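Local coordinates for protein beta-fructofuranosidase (Bifidobacterium adolescentis, PDB 6NOB) that probably hydrolyses terminal non-reducing beta-D-fructofuranoside residues, as in sucrose, as a member of glycoside hydrolase family 32, at residues T292-S297 / W356-P361; S297-D302 / V362-G367; G310-N315 / K424-C429. One frame throughout, in Å; residues are numbered along the deposited sequence.

Interaction 1. Residues T292-S297 / W356-P361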
loop_
_atom_site.group_PDB
_atom_site.type_symbol
_atom_site.label_atom_id
_atom_site.label_comp_id
_atom_site.label_asym_id
_atom_site.label_seq_id
_atom_site.Cartn_x
_atom_site.Cartn_y
_atom_site.Cartn_z
ATOM N N THR A 292 0.715 17.966 0.219
ATOM C CA THR A 292 -0.066 19.009 0.877
ATOM C C THR A 292 -0.875 19.752 -0.183
ATOM O O THR A 292 -1.033 19.282 -1.315
ATOM C CB THR A 292 0.835 19.961 1.670
ATOM O OG1 THR A 292 0.022 20.869 2.422
ATOM C CG2 THR A 292 1.737 20.754 0.736
ATOM N N ASN A 293 -1.404 20.915 0.195
ATOM C CA ASN A 293 -2.067 21.821 -0.730
ATOM C C ASN A 293 -1.597 23.238 -0.436
ATOM O O ASN A 293 -1.205 23.554 0.689
ATOM C CB ASN A 293 -3.601 21.728 -0.631
ATOM C CG ASN A 293 -4.104 21.850 0.801
ATOM O OD1 ASN A 293 -4.291 20.850 1.495
ATOM N ND2 ASN A 293 -4.330 23.082 1.246
ATOM N N LEU A 294 -1.631 24.087 -1.456
ATOM C CA LEU A 294 -1.172 25.459 -1.316
ATOM C C LEU A 294 -2.214 26.415 -1.867
ATOM O O LEU A 294 -3.025 26.033 -2.718
ATOM C CB LEU A 294 0.167 25.668 -2.043
ATOM C CG LEU A 294 1.378 24.974 -1.408
ATOM C CD1 LEU A 294 2.612 25.087 -2.296
ATOM C CD2 LEU A 294 1.657 25.541 -0.023
ATOM N N PRO A 295 -2.236 27.660 -1.390
ATOM C CA PRO A 295 -3.175 28.642 -1.945
ATOM C C PRO A 295 -2.890 28.891 -3.418
ATOM O O PRO A 295 -1.739 29.069 -3.821
ATOM C CB PRO A 295 -2.927 29.900 -1.101
ATOM C CG PRO A 295 -2.220 29.427 0.122
ATOM C CD PRO A 295 -1.442 28.215 -0.280
ATOM N N VAL A 296 -3.955 28.908 -4.223
ATOM C CA VAL A 296 -3.796 29.167 -5.648
ATOM C C VAL A 296 -3.236 30.559 -5.897
ATOM O O VAL A 296 -2.686 30.820 -6.973
ATOM C CB VAL A 296 -5.134 28.963 -6.393
ATOM C CG1 VAL A 296 -5.649 27.546 -6.180
ATOM C CG2 VAL A 296 -6.163 29.992 -5.949
ATOM N N SER A 297 -3.352 31.463 -4.919
ATOM C CA SER A 297 -2.761 32.790 -5.038
ATOM C C SER A 297 -1.238 32.757 -5.079
ATOM O O SER A 297 -0.624 33.770 -5.428
ATOM C CB SER A 297 -3.232 33.677 -3.883
ATOM O OG SER A 297 -2.962 33.070 -2.631
ATOM N N TRP A 356 16.104 20.737 7.022
ATOM C CA TRP A 356 15.492 20.506 5.721
ATOM C C TRP A 356 15.013 21.837 5.159
ATOM O O TRP A 356 14.156 22.497 5.755
ATOM C CB TRP A 356 14.356 19.490 5.836
ATOM C CG TRP A 356 14.897 18.111 6.054
ATOM C CD1 TRP A 356 15.225 17.539 7.248
ATOM C CD2 TRP A 356 15.226 17.148 5.044
ATOM N NE1 TRP A 356 15.718 16.271 7.047
ATOM C CE2 TRP A 356 15.729 16.008 5.702
ATOM C CE3 TRP A 356 15.129 17.134 3.650
ATOM C CZ2 TRP A 356 16.135 14.867 5.013
ATOM C CZ3 TRP A 356 15.536 16.000 2.968
ATOM C CH2 TRP A 356 16.032 14.884 3.650
ATOM N N ARG A 357 15.582 22.226 4.022
ATOM C CA ARG A 357 15.332 23.522 3.406
ATOM C C ARG A 357 14.129 23.433 2.474
ATOM O O ARG A 357 14.073 22.553 1.611
ATOM C CB ARG A 357 16.574 23.969 2.637
ATOM C CG ARG A 357 16.511 25.360 2.045
ATOM C CD ARG A 357 17.829 25.689 1.359
ATOM N NE ARG A 357 18.031 24.885 0.155
ATOM C CZ ARG A 357 19.203 24.728 -0.454
ATOM N NH1 ARG A 357 20.289 25.314 0.034
ATOM N NH2 ARG A 357 19.291 23.984 -1.548
ATOM N N TYR A 358 13.171 24.341 2.651
ATOM C CA TYR A 358 11.997 24.357 1.788
ATOM C C TYR A 358 12.372 24.883 0.408
ATOM O O TYR A 358 12.942 25.971 0.279
ATOM C CB TYR A 358 10.890 25.212 2.406
ATOM C CG TYR A 358 9.626 25.276 1.574
ATOM C CD1 TYR A 358 9.171 24.160 0.883
ATOM C CD2 TYR A 358 8.886 26.451 1.481
ATOM C CE1 TYR A 358 8.020 24.211 0.120
ATOM C CE2 TYR A 358 7.732 26.511 0.719
ATOM C CZ TYR A 358 7.305 25.387 0.039
ATOM O OH TYR A 358 6.160 25.432 -0.723
ATOM N N GLU A 359 12.051 24.108 -0.626
ATOM C CA GLU A 359 12.420 24.439 -1.996
ATOM C C GLU A 359 11.242 24.904 -2.843
ATOM O O GLU A 359 11.422 25.158 -4.039
ATOM C CB GLU A 359 13.085 23.230 -2.666
ATOM C CG GLU A 359 14.325 22.711 -1.950
ATOM C CD GLU A 359 15.601 23.365 -2.447
ATOM O OE1 GLU A 359 16.652 23.202 -1.793
ATOM O OE2 GLU A 359 15.555 24.045 -3.494
ATOM N N GLY A 360 10.050 25.026 -2.266
ATOM C CA GLY A 360 8.875 25.381 -3.024
ATOM C C GLY A 360 8.160 24.155 -3.551
ATOM O O GLY A 360 8.633 23.022 -3.410
ATOM N N PRO A 361 6.990 24.355 -4.161
ATOM C CA PRO A 361 6.264 23.225 -4.764
ATOM C C PRO A 361 6.913 22.799 -6.071
ATOM O O PRO A 361 6.958 23.566 -7.036
ATOM C CB PRO A 361 4.857 23.791 -4.989
ATOM C CG PRO A 361 5.075 25.261 -5.152
ATOM C CD PRO A 361 6.222 25.610 -4.232
#
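Leu294 and Pro361 meet over one blade of the beta-propeller, on strands 285-295 and 357-365. The CD1 branch of Leu294 makes all of the contact from its side. It lies 3.7 Å from Pro361 CB and 3.8 Å from Pro361 CG, so it rests against the pyrrolidine ring rather than on the backbone. The hydroxyl end of Tyr358 adds a lighter touch, with OH 3.9 Å from Leu294 CD1. Tyr358 CG is anti to the backbone N (chi1 -180°), which lays the ring along its own strand and brings OH to the leucine.

The two strands are not direct neighbours. Strand 337-347 runs between them in the blade and pairs with both, through bonds such as Leu294 with Val338 and Arg357 with Ser345. With 337-347 between them, the two strands meet through side chains alone, and the contact is small. Phe263 packs on Leu294 and meets the Tyr358 ring edge-to-face. The Tyr358 ring also has Gly360 N over one face, 3.2 Å above its plane and displaced toward the rim.

Further along, Arg357 grips Glu359 OE1 with NE and NH2, and the NH2 bond is 2.8 Å. Both nitrogens bind that single oxygen, which is also hydrogen-bonded to Ser345 OG.

Interaction 2. Residues S297-D302 / V362-G367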
loop_
_atom_site.group_PDB
_atom_site.type_symbol
_atom_site.label_atom_id
_atom_site.label_comp_id
_atom_site.label_asym_id
_atom_site.label_seq_id
_atom_site.Cartn_x
_atom_site.Cartn_y
_atom_site.Cartn_z
ATOM N N SER A 297 -3.352 31.463 -4.919
ATOM C CA SER A 297 -2.761 32.790 -5.038
ATOM C C SER A 297 -1.238 32.757 -5.079
ATOM O O SER A 297 -0.624 33.770 -5.428
ATOM C CB SER A 297 -3.232 33.677 -3.883
ATOM O OG SER A 297 -2.962 33.070 -2.631
ATOM N N GLU A 298 -0.617 31.629 -4.736
ATOM C CA GLU A 298 0.820 31.458 -4.902
ATOM C C GLU A 298 1.211 31.140 -6.339
ATOM O O GLU A 298 2.396 30.913 -6.608
ATOM C CB GLU A 298 1.334 30.350 -3.975
ATOM C CG GLU A 298 1.249 30.682 -2.492
ATOM C CD GLU A 298 2.060 29.729 -1.630
ATOM O OE1 GLU A 298 2.016 29.858 -0.388
ATOM O OE2 GLU A 298 2.745 28.850 -2.195
ATOM N N PHE A 299 0.251 31.112 -7.260
ATOM C CA PHE A 299 0.500 30.792 -8.655
ATOM C C PHE A 299 -0.159 31.845 -9.535
ATOM O O PHE A 299 -1.045 32.583 -9.097
ATOM C CB PHE A 299 -0.027 29.393 -9.015
ATOM C CG PHE A 299 0.494 28.299 -8.124
ATOM C CD1 PHE A 299 -0.157 27.978 -6.942
ATOM C CD2 PHE A 299 1.633 27.589 -8.468
ATOM C CE1 PHE A 299 0.319 26.971 -6.119
ATOM C CE2 PHE A 299 2.114 26.581 -7.649
ATOM C CZ PHE A 299 1.455 26.273 -6.473
ATOM N N GLY A 300 0.287 31.908 -10.788
ATOM C CA GLY A 300 -0.282 32.869 -11.714
ATOM C C GLY A 300 -1.763 32.632 -11.931
ATOM O O GLY A 300 -2.274 31.525 -11.751
ATOM N N ALA A 301 -2.465 33.702 -12.316
ATOM C CA ALA A 301 -3.903 33.608 -12.542
ATOM C C ALA A 301 -4.246 32.669 -13.689
ATOM O O ALA A 301 -5.370 32.156 -13.743
ATOM C CB ALA A 301 -4.482 34.997 -12.812
ATOM N N ASP A 302 -3.304 32.430 -14.601
ATOM C CA ASP A 302 -3.504 31.561 -15.751
ATOM C C ASP A 302 -3.015 30.139 -15.503
ATOM O O ASP A 302 -2.764 29.406 -16.467
ATOM C CB ASP A 302 -2.793 32.145 -16.973
ATOM C CG ASP A 302 -1.288 32.267 -16.769
ATOM O OD1 ASP A 302 -0.847 32.340 -15.600
ATOM O OD2 ASP A 302 -0.547 32.283 -17.775
ATOM N N VAL A 362 7.423 21.565 -6.101
ATOM C CA VAL A 362 7.984 21.033 -7.339
ATOM C C VAL A 362 6.875 20.745 -8.344
ATOM O O VAL A 362 7.110 20.753 -9.559
ATOM C CB VAL A 362 8.832 19.777 -7.047
ATOM C CG1 VAL A 362 7.948 18.618 -6.618
ATOM C CG2 VAL A 362 9.671 19.395 -8.257
ATOM N N LEU A 363 5.654 20.510 -7.864
ATOM C CA LEU A 363 4.532 20.167 -8.724
ATOM C C LEU A 363 3.233 20.606 -8.065
ATOM O O LEU A 363 3.041 20.412 -6.862
ATOM C CB LEU A 363 4.490 18.660 -9.012
ATOM C CG LEU A 363 3.329 18.169 -9.880
ATOM C CD1 LEU A 363 3.472 18.694 -11.298
ATOM C CD2 LEU A 363 3.241 16.648 -9.876
ATOM N N ALA A 364 2.352 21.206 -8.860
ATOM C CA ALA A 364 0.987 21.501 -8.451
ATOM C C ALA A 364 0.057 21.052 -9.567
ATOM O O ALA A 364 0.318 21.331 -10.742
ATOM C CB ALA A 364 0.794 22.993 -8.152
ATOM N N ASP A 365 -1.016 20.351 -9.208
ATOM C CA ASP A 365 -1.942 19.784 -10.188
ATOM C C ASP A 365 -3.133 20.728 -10.323
ATOM O O ASP A 365 -4.148 20.577 -9.643
ATOM C CB ASP A 365 -2.380 18.382 -9.775
ATOM C CG ASP A 365 -3.032 17.612 -10.912
ATOM O OD1 ASP A 365 -3.488 18.248 -11.887
ATOM O OD2 ASP A 365 -3.099 16.368 -10.827
ATOM N N PHE A 366 -3.009 21.707 -11.221
ATOM C CA PHE A 366 -4.119 22.617 -11.472
ATOM C C PHE A 366 -5.186 21.996 -12.359
ATOM O O PHE A 366 -6.341 22.432 -12.314
ATOM C CB PHE A 366 -3.616 23.922 -12.089
ATOM C CG PHE A 366 -3.319 24.983 -11.074
ATOM C CD1 PHE A 366 -2.087 25.026 -10.438
ATOM C CD2 PHE A 366 -4.279 25.925 -10.733
ATOM C CE1 PHE A 366 -1.813 25.997 -9.492
ATOM C CE2 PHE A 366 -4.013 26.897 -9.789
ATOM C CZ PHE A 366 -2.778 26.934 -9.169
ATOM N N GLY A 367 -4.831 20.987 -13.159
ATOM C CA GLY A 367 -5.848 20.247 -13.883
ATOM C C GLY A 367 -6.835 19.565 -12.958
ATOM O O GLY A 367 -8.000 19.374 -13.317
#
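Phe299 and Phe366 form a T-shaped pair in which the edge of Phe366 points at the face of Phe299. The ring planes stand at 76° and the centroids are 5.1 Å apart. The approach is not centred. Phe366 CE1 sits over the rim of the Phe299 face, 3.5 Å from Phe299 CG. Its neighbour Phe366 CZ comes to 3.6 Å from Phe299 CD1 and also leans on Phe299 CB.

The far end of the Phe299 ring meets Ala364. Ala364 CB is 3.7 Å from Phe299 CZ and approaches obliquely. Phe299 CG is anti to its carbonyl carbon (chi1 -54°), and this turns the ring from the loop toward the strand.

The loop follows strand 285-295 in a propeller blade. Its partners are Ala364, near the end of strand 357-365, and Phe366 just past it. Both point their side chains toward the loop. Asp365 OD2, between them in sequence, hydrogen-bonds to Tyr408 OH and His368 ND1. Val338 of the blade strand 337-347 touches the side chains of both phenylalanines.

With a serine at Phe299, the edge of Phe366 would probably lose the face it points at, and a gap would be likely to open beside Ala364 CB. Phe366 is also packed by Val296 and Ala303.

Interaction 3. Residues G310-N315 / K424-C429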
loop_
_atom_site.group_PDB
_atom_site.type_symbol
_atom_site.label_atom_id
_atom_site.label_comp_id
_atom_site.label_asym_id
_atom_site.label_seq_id
_atom_site.Cartn_x
_atom_site.Cartn_y
_atom_site.Cartn_z
ATOM N N GLY A 310 6.304 23.278 -13.375
ATOM C CA GLY A 310 5.818 23.010 -12.041
ATOM C C GLY A 310 4.319 22.852 -11.924
ATOM O O GLY A 310 3.820 22.637 -10.811
ATOM N N ILE A 311 3.584 22.951 -13.031
ATOM C CA ILE A 311 2.128 22.869 -13.027
ATOM C C ILE A 311 1.696 21.858 -14.077
ATOM O O ILE A 311 2.105 21.948 -15.239
ATOM C CB ILE A 311 1.479 24.240 -13.304
ATOM C CG1 ILE A 311 1.849 25.240 -12.208
ATOM C CG2 ILE A 311 -0.030 24.101 -13.431
ATOM C CD1 ILE A 311 1.814 26.675 -12.669
ATOM N N SER A 312 0.875 20.896 -13.670
ATOM C CA SER A 312 0.250 19.960 -14.592
ATOM C C SER A 312 -1.176 20.428 -14.847
ATOM O O SER A 312 -1.909 20.739 -13.901
ATOM C CB SER A 312 0.269 18.538 -14.029
ATOM O OG SER A 312 -0.774 17.748 -14.569
ATOM N N THR A 313 -1.563 20.490 -16.123
ATOM C CA THR A 313 -2.815 21.123 -16.512
ATOM C C THR A 313 -3.861 20.165 -17.065
ATOM O O THR A 313 -4.994 20.600 -17.298
ATOM C CB THR A 313 -2.560 22.221 -17.558
ATOM O OG1 THR A 313 -1.925 21.654 -18.709
ATOM C CG2 THR A 313 -1.680 23.324 -16.983
ATOM N N GLN A 314 -3.530 18.895 -17.293
ATOM C CA GLN A 314 -4.518 17.983 -17.859
ATOM C C GLN A 314 -5.666 17.777 -16.877
ATOM O O GLN A 314 -5.449 17.478 -15.699
ATOM C CB GLN A 314 -3.894 16.640 -18.231
ATOM C CG GLN A 314 -4.729 15.887 -19.271
ATOM C CD GLN A 314 -4.401 14.409 -19.369
ATOM O OE1 GLN A 314 -3.235 14.012 -19.348
ATOM N NE2 GLN A 314 -5.436 13.582 -19.477
ATOM N N ASN A 315 -6.888 17.943 -17.369
ATOM C CA ASN A 315 -8.093 17.895 -16.548
ATOM C C ASN A 315 -8.916 16.693 -16.990
ATOM O O ASN A 315 -9.488 16.698 -18.085
ATOM C CB ASN A 315 -8.887 19.193 -16.684
ATOM C CG ASN A 315 -9.977 19.326 -15.641
ATOM O OD1 ASN A 315 -10.592 18.342 -15.232
ATOM N ND2 ASN A 315 -10.220 20.555 -15.202
ATOM N N LYS A 424 5.539 17.042 -19.225
ATOM C CA LYS A 424 5.320 16.761 -20.637
ATOM C C LYS A 424 4.172 15.791 -20.879
ATOM O O LYS A 424 3.623 15.773 -21.987
ATOM C CB LYS A 424 6.590 16.189 -21.279
ATOM C CG LYS A 424 7.826 17.063 -21.140
ATOM C CD LYS A 424 7.665 18.394 -21.853
ATOM C CE LYS A 424 9.001 19.112 -21.971
ATOM N NZ LYS A 424 8.878 20.417 -22.675
ATOM N N ALA A 425 3.797 14.996 -19.879
ATOM C CA ALA A 425 2.709 14.039 -20.024
ATOM C C ALA A 425 2.222 13.636 -18.641
ATOM O O ALA A 425 2.959 13.715 -17.656
ATOM C CB ALA A 425 3.145 12.804 -20.823
ATOM N N SER A 426 0.967 13.199 -18.583
ATOM C CA SER A 426 0.370 12.730 -17.340
ATOM C C SER A 426 -0.728 11.728 -17.665
ATOM O O SER A 426 -1.356 11.801 -18.722
ATOM C CB SER A 426 -0.190 13.895 -16.515
ATOM O OG SER A 426 -1.586 14.050 -16.704
ATOM N N ASP A 427 -0.948 10.790 -16.747
ATOM C CA ASP A 427 -1.996 9.780 -16.893
ATOM C C ASP A 427 -2.111 9.023 -15.575
ATOM O O ASP A 427 -1.350 9.260 -14.632
ATOM C CB ASP A 427 -1.707 8.823 -18.050
ATOM C CG ASP A 427 -2.968 8.373 -18.757
ATOM O OD1 ASP A 427 -4.004 8.218 -18.075
ATOM O OD2 ASP A 427 -2.919 8.183 -19.989
ATOM N N TRP A 428 -3.069 8.097 -15.523
ATOM C CA TRP A 428 -3.273 7.269 -14.342
ATOM C C TRP A 428 -2.299 6.097 -14.323
ATOM O O TRP A 428 -1.963 5.532 -15.368
ATOM C CB TRP A 428 -4.707 6.736 -14.299
ATOM C CG TRP A 428 -5.788 7.788 -14.293
ATOM C CD1 TRP A 428 -6.875 7.846 -15.118
ATOM C CD2 TRP A 428 -5.895 8.917 -13.413
ATOM N NE1 TRP A 428 -7.647 8.941 -14.812
ATOM C CE2 TRP A 428 -7.066 9.615 -13.770
ATOM C CE3 TRP A 428 -5.110 9.409 -12.364
ATOM C CZ2 TRP A 428 -7.471 10.777 -13.116
ATOM C CZ3 TRP A 428 -5.517 10.561 -11.714
ATOM C CH2 TRP A 428 -6.686 11.231 -12.092
ATOM N N CYS A 429 -1.856 5.724 -13.116
ATOM C CA CYS A 429 -1.015 4.540 -12.958
ATOM C C CYS A 429 -1.804 3.252 -13.149
ATOM O O CYS A 429 -1.234 2.231 -13.548
ATOM C CB CYS A 429 -0.367 4.523 -11.572
ATOM S SG CYS A 429 0.807 5.851 -11.228
#
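Ser426 is the buried side of this contact, and Gln314 reaches over it from the exposed side. This is the closer part. Ser426 OG lies 3.8 Å from Gln314 CB and 3.9 Å from Gln314 CD. Gln314 CG is anti to its backbone N (chi1 -159°) and the chain stays extended beyond it. The side chain therefore crosses over the serine and brings its amide group near Ser426 O and OG. Which amide atom faces the serine is doubtful.

The looser part lies deeper in. There Ser312 OG and Ser426 OG are 4.3 Å apart, between two buried residues. So the tighter packing is on the side of the exposed glutamine, and the two buried serines only approach each other. Ser312 also packs on Tyr408. Ser426 OG has a weak hydrogen bond from Arg406 NH2, and Gln314 touches the same arginine.

Past the serine, Asp427 CB points away from 310-315. Asp427 OD1 accepts a hydrogen bond from the backbone N of Trp428, 2.7 Å away.

The contact joins the edge strand 311-312 and the loop after it to strand 418-428, at the edge of the next sheet. This is consistent with the junction of neighbouring blades in the five-bladed beta-propeller of family 32 enzymes.

The first segments come in order along the chain, 292-297, 297-302 and 310-315, before the second segments, 356-361, 362-367 and 424-429. All three pairs therefore cross along the chain. Interactions 1 and 2 share Ser297 and strand 357-365. Their centres are about 10 Å apart, and Pro361 CG packs on Phe299 CZ at 4.0 Å. Interactions 2 and 3 have centres about 13 Å apart. They meet where strand 311-312 runs parallel to 357-365, with probable hydrogen bonds between Ala364 N and Gly310 O and between Ser312 N and Ala364 O. Interactions 1 and 3 have centres about 18 Å apart and do not touch. Together they lead from inside one propeller blade to the next.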